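Local coordinates for protein GH3 beta-N-acetylglucosaminidase (PDB 6K5J) that hydrolyses terminal beta-linked N-acetylglucosamine residues as a glycoside hydrolase of family 3, at residues L11-K14 with Q15-Q19; A158-V161 with A162-T166; G253-R256 with G257-Y261; G319-E323 with E324-R328. One frame throughout, in Å; residues are numbered along the deposited sequence.

Interaction 1. Residues L11-K14 with Q15-Q19; sequences LTLK and QKVGQ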
loop_
_atom_site.group_PDB
_atom_site.type_symbol
_atom_site.label_atom_id
_atom_site.label_comp_id
_atom_site.label_asym_id
_atom_site.label_seq_id
_atom_site.Cartn_x
_atom_site.Cartn_y
_atom_site.Cartn_z
ATOM N N LEU A 11 -3.392 -23.610 -25.396
ATOM C CA LEU A 11 -4.166 -23.763 -24.174
ATOM C C LEU A 11 -5.600 -24.169 -24.484
ATOM O O LEU A 11 -6.181 -23.738 -25.485
ATOM C CB LEU A 11 -4.157 -22.455 -23.386
ATOM C CG LEU A 11 -2.754 -21.955 -23.054
ATOM C CD1 LEU A 11 -2.832 -20.533 -22.516
ATOM C CD2 LEU A 11 -2.093 -22.885 -22.051
ATOM N N THR A 12 -6.164 -25.011 -23.618
ATOM C CA THR A 12 -7.592 -25.285 -23.659
ATOM C C THR A 12 -8.372 -24.063 -23.188
ATOM O O THR A 12 -7.822 -23.129 -22.594
ATOM C CB THR A 12 -7.936 -26.474 -22.772
ATOM O OG1 THR A 12 -7.787 -26.093 -21.398
ATOM C CG2 THR A 12 -7.004 -27.644 -23.072
ATOM N N LEU A 13 -9.680 -24.087 -23.448
ATOM C CA LEU A 13 -10.538 -23.009 -22.980
ATOM C C LEU A 13 -10.466 -22.862 -21.466
ATOM O O LEU A 13 -10.420 -21.741 -20.950
ATOM C CB LEU A 13 -11.982 -23.252 -23.419
ATOM C CG LEU A 13 -12.985 -22.197 -22.948
ATOM C CD1 LEU A 13 -12.513 -20.802 -23.329
ATOM C CD2 LEU A 13 -14.368 -22.471 -23.535
ATOM N N LYS A 14 -10.459 -23.981 -20.735
ATOM C CA LYS A 14 -10.399 -23.885 -19.280
ATOM C C LYS A 14 -9.064 -23.301 -18.822
ATOM O O LYS A 14 -9.013 -22.554 -17.836
ATOM C CB LYS A 14 -10.634 -25.257 -18.644
ATOM C CG LYS A 14 -12.082 -25.505 -18.226
ATOM C CD LYS A 14 -12.211 -26.721 -17.297
ATOM C CE LYS A 14 -11.641 -26.440 -15.892
ATOM N NZ LYS A 14 -12.203 -25.203 -15.247
ATOM N N GLN A 15 -7.970 -23.632 -19.515
ATOM C CA GLN A 15 -6.686 -23.020 -19.179
ATOM C C GLN A 15 -6.679 -21.529 -19.495
ATOM O O GLN A 15 -6.084 -20.737 -18.757
ATOM C CB GLN A 15 -5.553 -23.701 -19.931
ATOM C CG GLN A 15 -5.134 -25.051 -19.409
ATOM C CD GLN A 15 -4.105 -25.677 -20.328
ATOM O OE1 GLN A 15 -4.356 -25.859 -21.522
ATOM N NE2 GLN A 15 -2.930 -25.976 -19.787
ATOM N N LYS A 16 -7.283 -21.129 -20.615
ATOM C CA LYS A 16 -7.322 -19.707 -20.946
ATOM C C LYS A 16 -8.120 -18.938 -19.907
ATOM O O LYS A 16 -7.691 -17.871 -19.446
ATOM C CB LYS A 16 -7.918 -19.490 -22.339
ATOM C CG LYS A 16 -7.105 -20.087 -23.486
ATOM C CD LYS A 16 -7.751 -19.723 -24.818
ATOM C CE LYS A 16 -7.152 -20.518 -25.966
ATOM N NZ LYS A 16 -7.812 -20.163 -27.252
ATOM N N VAL A 17 -9.273 -19.475 -19.509
ATOM C CA VAL A 17 -10.088 -18.796 -18.508
ATOM C C VAL A 17 -9.337 -18.722 -17.186
ATOM O O VAL A 17 -9.350 -17.692 -16.503
ATOM C CB VAL A 17 -11.455 -19.495 -18.369
ATOM C CG1 VAL A 17 -12.123 -19.148 -17.034
ATOM C CG2 VAL A 17 -12.363 -19.111 -19.541
ATOM N N GLY A 18 -8.658 -19.809 -16.811
ATOM C CA GLY A 18 -7.892 -19.803 -15.573
ATOM C C GLY A 18 -6.801 -18.746 -15.542
ATOM O O GLY A 18 -6.512 -18.180 -14.481
ATOM N N GLN A 19 -6.186 -18.461 -16.698
ATOM C CA GLN A 19 -5.153 -17.427 -16.762
ATOM C C GLN A 19 -5.671 -16.074 -16.291
ATOM O O GLN A 19 -4.888 -15.244 -15.817
ATOM C CB GLN A 19 -4.614 -17.295 -18.187
ATOM C CG GLN A 19 -3.601 -18.348 -18.564
ATOM C CD GLN A 19 -2.387 -18.336 -17.654
ATOM O OE1 GLN A 19 -1.601 -17.382 -17.653
ATOM N NE2 GLN A 19 -2.235 -19.393 -16.864
#
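T12 and Q15 hold each other in a reciprocal pair of bonds at the start of helix 13-19. T12 N donates to Q15 OE1 over 2.9 Å, meeting a lone pair in the plane of the amide with the N-H nearly straight at 165°. In return Q15 N donates to T12 OG1 over 3.1 Å. This is a capping box: threonine suits the N-cap because its hydroxyl accepts from a first-turn N-H, and glutamine suits the third helical position because its carbonyl reaches back. T12 OG1 takes the slot between backbone N and carbonyl carbon (chi1 71°), which turns it toward the N-H of Q15, while the extended Q15 chain lays its amide beside L11, whose CD2 lies 3.8 Å from Q15 CD. K16 CG packs 3.8 Å from L11 CB on the way to a salt bridge of its ammonium with D327. Behind these contacts the first turns are held by K16 N to T12 O, V17 N to L13 O and G18 N to K14 O. L13 CD1 touches V17 CG2 at 4.2 Å, and both residues face helix 302-317, with L313 and L312 among their neighbours. With an alanine at Q15, T12 N would probably lose its acceptor and L11 the amide it packs on. The box gives partners to the N-H of the cap residue and to one in the first turn, and probably helps to define the helix start.

Interaction 2. Residues A158-V161 with A162-T166; sequences AELV and ARLGT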
loop_
_atom_site.group_PDB
_atom_site.type_symbol
_atom_site.label_atom_id
_atom_site.label_comp_id
_atom_site.label_asym_id
_atom_site.label_seq_id
_atom_site.Cartn_x
_atom_site.Cartn_y
_atom_site.Cartn_z
ATOM N N ALA A 158 -0.178 16.230 -8.945
ATOM C CA ALA A 158 0.131 15.309 -10.029
ATOM C C ALA A 158 1.627 15.276 -10.313
ATOM O O ALA A 158 2.186 14.212 -10.601
ATOM C CB ALA A 158 -0.640 15.706 -11.290
ATOM N N GLU A 159 2.292 16.433 -10.228
ATOM C CA GLU A 159 3.711 16.498 -10.570
ATOM C C GLU A 159 4.548 15.630 -9.637
ATOM O O GLU A 159 5.413 14.869 -10.086
ATOM C CB GLU A 159 4.193 17.947 -10.529
ATOM C CG GLU A 159 5.585 18.146 -11.094
ATOM C CD GLU A 159 6.693 17.954 -10.065
ATOM O OE1 GLU A 159 6.411 17.946 -8.842
ATOM O OE2 GLU A 159 7.862 17.812 -10.489
ATOM N N LEU A 160 4.322 15.752 -8.327
ATOM C CA LEU A 160 5.111 14.986 -7.366
ATOM C C LEU A 160 4.839 13.493 -7.497
ATOM O O LEU A 160 5.772 12.680 -7.513
ATOM C CB LEU A 160 4.807 15.457 -5.944
ATOM C CG LEU A 160 5.552 14.673 -4.858
ATOM C CD1 LEU A 160 7.024 15.036 -4.883
ATOM C CD2 LEU A 160 4.940 14.931 -3.479
ATOM N N VAL A 161 3.562 13.117 -7.598
ATOM C CA VAL A 161 3.192 11.705 -7.710
ATOM C C VAL A 161 3.744 11.100 -8.994
ATOM O O VAL A 161 4.251 9.972 -8.993
ATOM C CB VAL A 161 1.661 11.551 -7.604
ATOM C CG1 VAL A 161 1.212 10.154 -8.024
ATOM C CG2 VAL A 161 1.196 11.835 -6.173
ATOM N N ALA A 162 3.684 11.841 -10.108
ATOM C CA ALA A 162 4.233 11.304 -11.352
ATOM C C ALA A 162 5.749 11.157 -11.273
ATOM O O ALA A 162 6.305 10.155 -11.735
ATOM C CB ALA A 162 3.855 12.195 -12.544
ATOM N N ARG A 163 6.428 12.152 -10.703
ATOM C CA ARG A 163 7.886 12.152 -10.681
ATOM C C ARG A 163 8.419 11.007 -9.826
ATOM O O ARG A 163 9.333 10.279 -10.234
ATOM C CB ARG A 163 8.389 13.505 -10.161
ATOM C CG ARG A 163 9.898 13.642 -10.132
ATOM C CD ARG A 163 10.333 15.110 -10.053
ATOM N NE ARG A 163 9.453 15.914 -9.205
ATOM C CZ ARG A 163 9.617 16.057 -7.894
ATOM N NH1 ARG A 163 10.615 15.431 -7.287
ATOM N NH2 ARG A 163 8.787 16.818 -7.195
ATOM N N LEU A 164 7.845 10.820 -8.642
ATOM C CA LEU A 164 8.291 9.735 -7.773
ATOM C C LEU A 164 7.717 8.396 -8.220
ATOM O O LEU A 164 8.411 7.373 -8.169
ATOM C CB LEU A 164 7.882 10.016 -6.322
ATOM C CG LEU A 164 8.840 10.820 -5.445
ATOM C CD1 LEU A 164 9.271 12.115 -6.119
ATOM C CD2 LEU A 164 8.182 11.090 -4.080
ATOM N N GLY A 165 6.459 8.391 -8.670
ATOM C CA GLY A 165 5.805 7.137 -9.009
ATOM C C GLY A 165 6.430 6.418 -10.187
ATOM O O GLY A 165 6.540 5.190 -10.175
ATOM N N THR A 166 6.837 7.155 -11.231
ATOM C CA THR A 166 7.451 6.459 -12.359
ATOM C C THR A 166 8.812 5.903 -11.990
ATOM O O THR A 166 9.208 4.858 -12.514
ATOM C CB THR A 166 7.580 7.354 -13.598
ATOM O OG1 THR A 166 8.338 8.529 -13.284
ATOM C CG2 THR A 166 6.201 7.742 -14.126
#
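A162, R163, L164 and G165 donate their backbone N-H to the carbonyls of A158, E159, L160 and V161, the i to i+4 ladder of a regular alpha helix. On its more exposed side E159 and R163 form a salt bridge one turn apart. R163 grips the carboxylate side-on: NE donates to E159 OE2 at 2.8 Å from above the carboxylate plane, and NH2 reaches the syn lone pair of E159 OE1 at 3.1 Å, with the two planes 31° apart. A bend at chi3 of R163 (37°) brings the guanidinium back to its partner. L160 CD1 lies 3.4 Å from R163 NH2 and 3.9 Å from L164 CD1, so a methyl group lies against the guanidinium nitrogen. A leucine at R163 would probably leave the E159 carboxylate without its charged mate and G109 O without the donor NH1. Further along, T166 OG1 donates to A162 O at 3.0 Å, so that this carbonyl serves both the hydroxyl and the T166 amide. A158 and A162, with their small side chains, meet A214 and E218 of helix 213-222; the larger V161 and L164 are buried, V161 against P215 of that helix and L164 against A111 and A114 of helix 111-127.

Interaction 3. Residues G253-R256 with G257-Y261; sequences GLLR and GELGY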
loop_
_atom_site.group_PDB
_atom_site.type_symbol
_atom_site.label_atom_id
_atom_site.label_comp_id
_atom_site.label_asym_id
_atom_site.label_seq_id
_atom_site.Cartn_x
_atom_site.Cartn_y
_atom_site.Cartn_z
ATOM N N GLY A 253 -12.332 2.341 -23.161
ATOM C CA GLY A 253 -12.377 3.668 -23.739
ATOM C C GLY A 253 -11.197 4.527 -23.349
ATOM O O GLY A 253 -10.408 4.944 -24.199
ATOM N N LEU A 254 -11.053 4.775 -22.048
ATOM C CA LEU A 254 -10.076 5.751 -21.585
ATOM C C LEU A 254 -8.682 5.142 -21.469
ATOM O O LEU A 254 -7.718 5.676 -22.028
ATOM C CB LEU A 254 -10.546 6.332 -20.253
ATOM C CG LEU A 254 -9.660 7.291 -19.467
ATOM C CD1 LEU A 254 -9.360 8.538 -20.278
ATOM C CD2 LEU A 254 -10.357 7.653 -18.157
ATOM N N LEU A 255 -8.553 4.022 -20.746
ATOM C CA LEU A 255 -7.232 3.442 -20.504
ATOM C C LEU A 255 -6.650 2.821 -21.772
ATOM O O LEU A 255 -5.503 3.099 -22.142
ATOM C CB LEU A 255 -7.325 2.394 -19.392
ATOM C CG LEU A 255 -6.057 1.618 -19.014
ATOM C CD1 LEU A 255 -4.880 2.563 -18.737
ATOM C CD2 LEU A 255 -6.354 0.765 -17.770
ATOM N N ARG A 256 -7.407 1.941 -22.426
ATOM C CA ARG A 256 -6.916 1.272 -23.626
ATOM C C ARG A 256 -6.975 2.184 -24.845
ATOM O O ARG A 256 -6.060 2.175 -25.673
ATOM C CB ARG A 256 -7.730 0.007 -23.890
ATOM C CG ARG A 256 -7.750 -0.957 -22.711
ATOM C CD ARG A 256 -7.116 -2.240 -23.105
ATOM N NE ARG A 256 -7.235 -3.268 -22.083
ATOM C CZ ARG A 256 -6.196 -3.815 -21.468
ATOM N NH1 ARG A 256 -4.963 -3.405 -21.764
ATOM N NH2 ARG A 256 -6.387 -4.767 -20.569
ATOM N N GLY A 257 -8.044 2.953 -24.978
ATOM C CA GLY A 257 -8.241 3.770 -26.160
ATOM C C GLY A 257 -7.506 5.088 -26.085
ATOM O O GLY A 257 -6.510 5.281 -26.787
ATOM N N GLU A 258 -7.981 5.995 -25.226
ATOM C CA GLU A 258 -7.385 7.324 -25.150
ATOM C C GLU A 258 -5.922 7.257 -24.737
ATOM O O GLU A 258 -5.087 7.986 -25.284
ATOM C CB GLU A 258 -8.165 8.206 -24.177
ATOM C CG GLU A 258 -9.601 8.517 -24.596
ATOM C CD GLU A 258 -10.216 9.625 -23.759
ATOM O OE1 GLU A 258 -9.522 10.621 -23.483
ATOM O OE2 GLU A 258 -11.395 9.510 -23.370
ATOM N N LEU A 259 -5.593 6.408 -23.760
ATOM C CA LEU A 259 -4.242 6.333 -23.224
ATOM C C LEU A 259 -3.390 5.270 -23.903
ATOM O O LEU A 259 -2.186 5.194 -23.629
ATOM C CB LEU A 259 -4.291 6.084 -21.702
ATOM C CG LEU A 259 -4.549 7.281 -20.773
ATOM C CD1 LEU A 259 -5.584 8.272 -21.283
ATOM C CD2 LEU A 259 -4.928 6.824 -19.364
ATOM N N GLY A 260 -3.977 4.454 -24.776
ATOM C CA GLY A 260 -3.202 3.496 -25.550
ATOM C C GLY A 260 -2.582 2.358 -24.763
ATOM O O GLY A 260 -1.619 1.744 -25.227
ATOM N N TYR A 261 -3.092 2.054 -23.580
ATOM C CA TYR A 261 -2.456 1.042 -22.750
ATOM C C TYR A 261 -2.835 -0.357 -23.226
ATOM O O TYR A 261 -4.011 -0.723 -23.211
ATOM C CB TYR A 261 -2.848 1.222 -21.289
ATOM C CG TYR A 261 -2.049 0.316 -20.393
ATOM C CD1 TYR A 261 -0.666 0.417 -20.348
ATOM C CD2 TYR A 261 -2.668 -0.673 -19.634
ATOM C CE1 TYR A 261 0.091 -0.419 -19.528
ATOM C CE2 TYR A 261 -1.926 -1.514 -18.814
ATOM C CZ TYR A 261 -0.551 -1.379 -18.766
ATOM O OH TYR A 261 0.191 -2.207 -17.960
HETATM O O HOH W 1 -5.030 -0.707 -26.478
#
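R256 runs from helix 249-258 along the carbonyl of Y261, where the chain has already left the helix. Its CB lies 3.9 Å from Y261 O, CG 3.8 Å and CD 3.5 Å from that same oxygen, and a bend at chi2 (-118°) keeps the chain beside it. At the tip NH1 donates to Y261 O over 3.2 Å, the oxygen lying near the guanidinium plane while the donor stands above the carbonyl plane. NH1 also bonds to G263 O, and NH2 forms a salt bridge with D294, so arginine suits a place where several acceptors must be reached at once. A water links R256 O to Y261 O, the second bond being weak. L255 CD1 packs 3.5 Å from Y261 CB, the two side chains lying side by side. The helix widens as it closes: E258 N and L259 N bond to G253 O and L254 O, five residues back, in pi-type turns. G260, with positive phi, lets the chain turn away, and Y261 N bonds to L255 O. The arrangement is the helix-to-strand turn of a beta-alpha-beta unit, strand 226-229, helix 249-258 and strand 264-266, consistent with the TIM-barrel type of domain expected in family 3.

Interaction 4. Residues G319-E323 with E324-R328; sequences GRISE and ERIDR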
loop_
_atom_site.group_PDB
_atom_site.type_symbol
_atom_site.label_atom_id
_atom_site.label_comp_id
_atom_site.label_asym_id
_atom_site.label_seq_id
_atom_site.Cartn_x
_atom_site.Cartn_y
_atom_site.Cartn_z
ATOM N N GLY A 319 -21.638 -17.464 -25.180
ATOM C CA GLY A 319 -21.457 -16.462 -26.210
ATOM C C GLY A 319 -21.400 -15.030 -25.727
ATOM O O GLY A 319 -21.418 -14.116 -26.560
ATOM N N ARG A 320 -21.355 -14.796 -24.412
ATOM C CA ARG A 320 -21.304 -13.429 -23.902
ATOM C C ARG A 320 -19.926 -12.809 -24.040
ATOM O O ARG A 320 -19.820 -11.595 -24.238
ATOM C CB ARG A 320 -21.716 -13.384 -22.430
ATOM C CG ARG A 320 -23.193 -13.542 -22.175
ATOM C CD ARG A 320 -23.460 -13.461 -20.663
ATOM N NE ARG A 320 -23.095 -12.144 -20.135
ATOM C CZ ARG A 320 -23.009 -11.850 -18.839
ATOM N NH1 ARG A 320 -23.243 -12.786 -17.928
ATOM N NH2 ARG A 320 -22.679 -10.624 -18.454
ATOM N N ILE A 321 -18.873 -13.607 -23.893
ATOM C CA ILE A 321 -17.495 -13.171 -24.099
ATOM C C ILE A 321 -16.932 -13.975 -25.261
ATOM O O ILE A 321 -17.048 -15.207 -25.283
ATOM C CB ILE A 321 -16.637 -13.352 -22.832
ATOM C CG1 ILE A 321 -17.173 -12.471 -21.689
ATOM C CG2 ILE A 321 -15.175 -13.033 -23.125
ATOM C CD1 ILE A 321 -16.454 -12.711 -20.321
ATOM N N SER A 322 -16.338 -13.271 -26.220
ATOM C CA SER A 322 -15.887 -13.847 -27.477
ATOM C C SER A 322 -14.532 -14.533 -27.334
ATOM O O SER A 322 -13.770 -14.303 -26.390
ATOM C CB SER A 322 -15.803 -12.769 -28.563
ATOM O OG SER A 322 -14.611 -12.004 -28.442
ATOM N N GLU A 323 -14.239 -15.384 -28.318
ATOM C CA GLU A 323 -12.973 -16.105 -28.346
ATOM C C GLU A 323 -11.795 -15.152 -28.477
ATOM O O GLU A 323 -10.787 -15.302 -27.779
ATOM C CB GLU A 323 -12.978 -17.111 -29.497
ATOM C CG GLU A 323 -11.627 -17.786 -29.723
ATOM C CD GLU A 323 -11.701 -18.914 -30.740
ATOM O OE1 GLU A 323 -12.750 -19.040 -31.410
ATOM O OE2 GLU A 323 -10.716 -19.675 -30.860
ATOM N N GLU A 324 -11.895 -14.172 -29.387
ATOM C CA GLU A 324 -10.828 -13.185 -29.524
ATOM C C GLU A 324 -10.608 -12.431 -28.214
ATOM O O GLU A 324 -9.465 -12.184 -27.816
ATOM C CB GLU A 324 -11.151 -12.208 -30.661
ATOM C CG GLU A 324 -10.089 -11.122 -30.910
ATOM C CD GLU A 324 -10.197 -9.913 -29.975
ATOM O OE1 GLU A 324 -11.320 -9.561 -29.533
ATOM O OE2 GLU A 324 -9.145 -9.311 -29.678
ATOM N N ARG A 325 -11.693 -12.052 -27.540
ATOM C CA ARG A 325 -11.570 -11.277 -26.309
ATOM C C ARG A 325 -10.745 -12.023 -25.270
ATOM O O ARG A 325 -9.822 -11.455 -24.674
ATOM C CB ARG A 325 -12.956 -10.936 -25.762
ATOM C CG ARG A 325 -12.925 -10.139 -24.469
ATOM C CD ARG A 325 -12.274 -8.760 -24.638
ATOM N NE ARG A 325 -12.037 -8.159 -23.325
ATOM C CZ ARG A 325 -10.981 -8.438 -22.566
ATOM N NH1 ARG A 325 -10.057 -9.279 -23.004
ATOM N NH2 ARG A 325 -10.844 -7.870 -21.372
ATOM N N ILE A 326 -11.040 -13.311 -25.067
ATOM C CA ILE A 326 -10.284 -14.119 -24.112
ATOM C C ILE A 326 -8.821 -14.214 -24.521
ATOM O O ILE A 326 -7.916 -14.052 -23.688
ATOM C CB ILE A 326 -10.903 -15.521 -23.983
ATOM C CG1 ILE A 326 -12.288 -15.433 -23.345
ATOM C CG2 ILE A 326 -9.999 -16.394 -23.145
ATOM C CD1 ILE A 326 -12.250 -15.300 -21.825
ATOM N N ASP A 327 -8.567 -14.518 -25.803
ATOM C CA ASP A 327 -7.192 -14.598 -26.295
ATOM C C ASP A 327 -6.457 -13.274 -26.128
ATOM O O ASP A 327 -5.240 -13.269 -25.931
ATOM C CB ASP A 327 -7.156 -14.999 -27.776
ATOM C CG ASP A 327 -7.586 -16.435 -28.022
ATOM O OD1 ASP A 327 -7.474 -17.277 -27.107
ATOM O OD2 ASP A 327 -8.020 -16.725 -29.160
ATOM N N ARG A 328 -7.164 -12.151 -26.267
ATOM C CA ARG A 328 -6.541 -10.843 -26.089
ATOM C C ARG A 328 -5.914 -10.720 -24.701
ATOM O O ARG A 328 -4.742 -10.350 -24.573
ATOM C CB ARG A 328 -7.574 -9.738 -26.327
ATOM C CG ARG A 328 -6.998 -8.364 -26.626
ATOM C CD ARG A 328 -8.074 -7.278 -26.493
ATOM N NE ARG A 328 -9.242 -7.591 -27.314
ATOM C CZ ARG A 328 -10.445 -7.051 -27.143
ATOM N NH1 ARG A 328 -10.639 -6.155 -26.189
ATOM N NH2 ARG A 328 -11.457 -7.412 -27.926
HETATM O O HOH W 2 -14.001 -9.899 -30.041
#
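S322 places OG between its backbone N and carbonyl carbon (chi1 80°), which aims the hydroxyl at the start of helix 323-339, while E324 bends at chi2 (-82°) to carry its carboxylate to R328. S322 OG accepts from R325 N at 3.1 Å, the N-cap bond. Serine suits this place because a short side chain with an acceptor can serve an N-H of the first turn. A water lies 2.7 Å from S322 OG and donates to E324 OE1, tying the cap to the ion pair beyond it. There R328 grips E324 side-on: NH2 meets the syn lone pair of OE1 at 2.7 Å, and NE meets OE2 at 2.9 Å, both oxygens lying near the guanidinium plane. R325 CD lies over one face of that guanidinium, toward its rim, and R328 NH1 has a second carboxylate in E252.

Beneath the cap I321 CG2 packs 3.8 Å from I326 CG1, the two side chains crossing at about a right angle, and also rests on the aliphatic CG of R325. V316 of helix 302-317 and V289 of helix 281-291 add to the apolar setting of I321, where a branched hydrocarbon fits well. I326 N and D327 N continue the turn with bonds to S322 O and E323 O. Acidic E323 and D327 lie side by side with OE2 and OD2 4.3 Å apart, a proximity probably eased by K16 beside D327. E323 and E324 in the first turn probably interact favourably with the partial positive charge at the helix start, though the salt bridges of E324 and D327 offset part of the negative charge.

All four are local contacts within the N-terminal domain of the family, yet they serve different parts of a helix. Interactions 1 and 4 cap helix starts toward the periphery, centres 12 Å apart, and touch each other: K16 NZ meets D327 OD1 at 2.9 Å, and K16 CB packs on I326 CG2. Their caps differ, a reciprocal threonine-glutamine box against a single serine bond extended by water. Interaction 2 lies nearest the centre of the chain, yet pairs a buried face with a partly exposed ion pair near the start of its helix. Interaction 3 ends a helix, with buried leucines inside and arginine on a backbone carbonyl; its nearest atoms are about 5 Å from interaction 4.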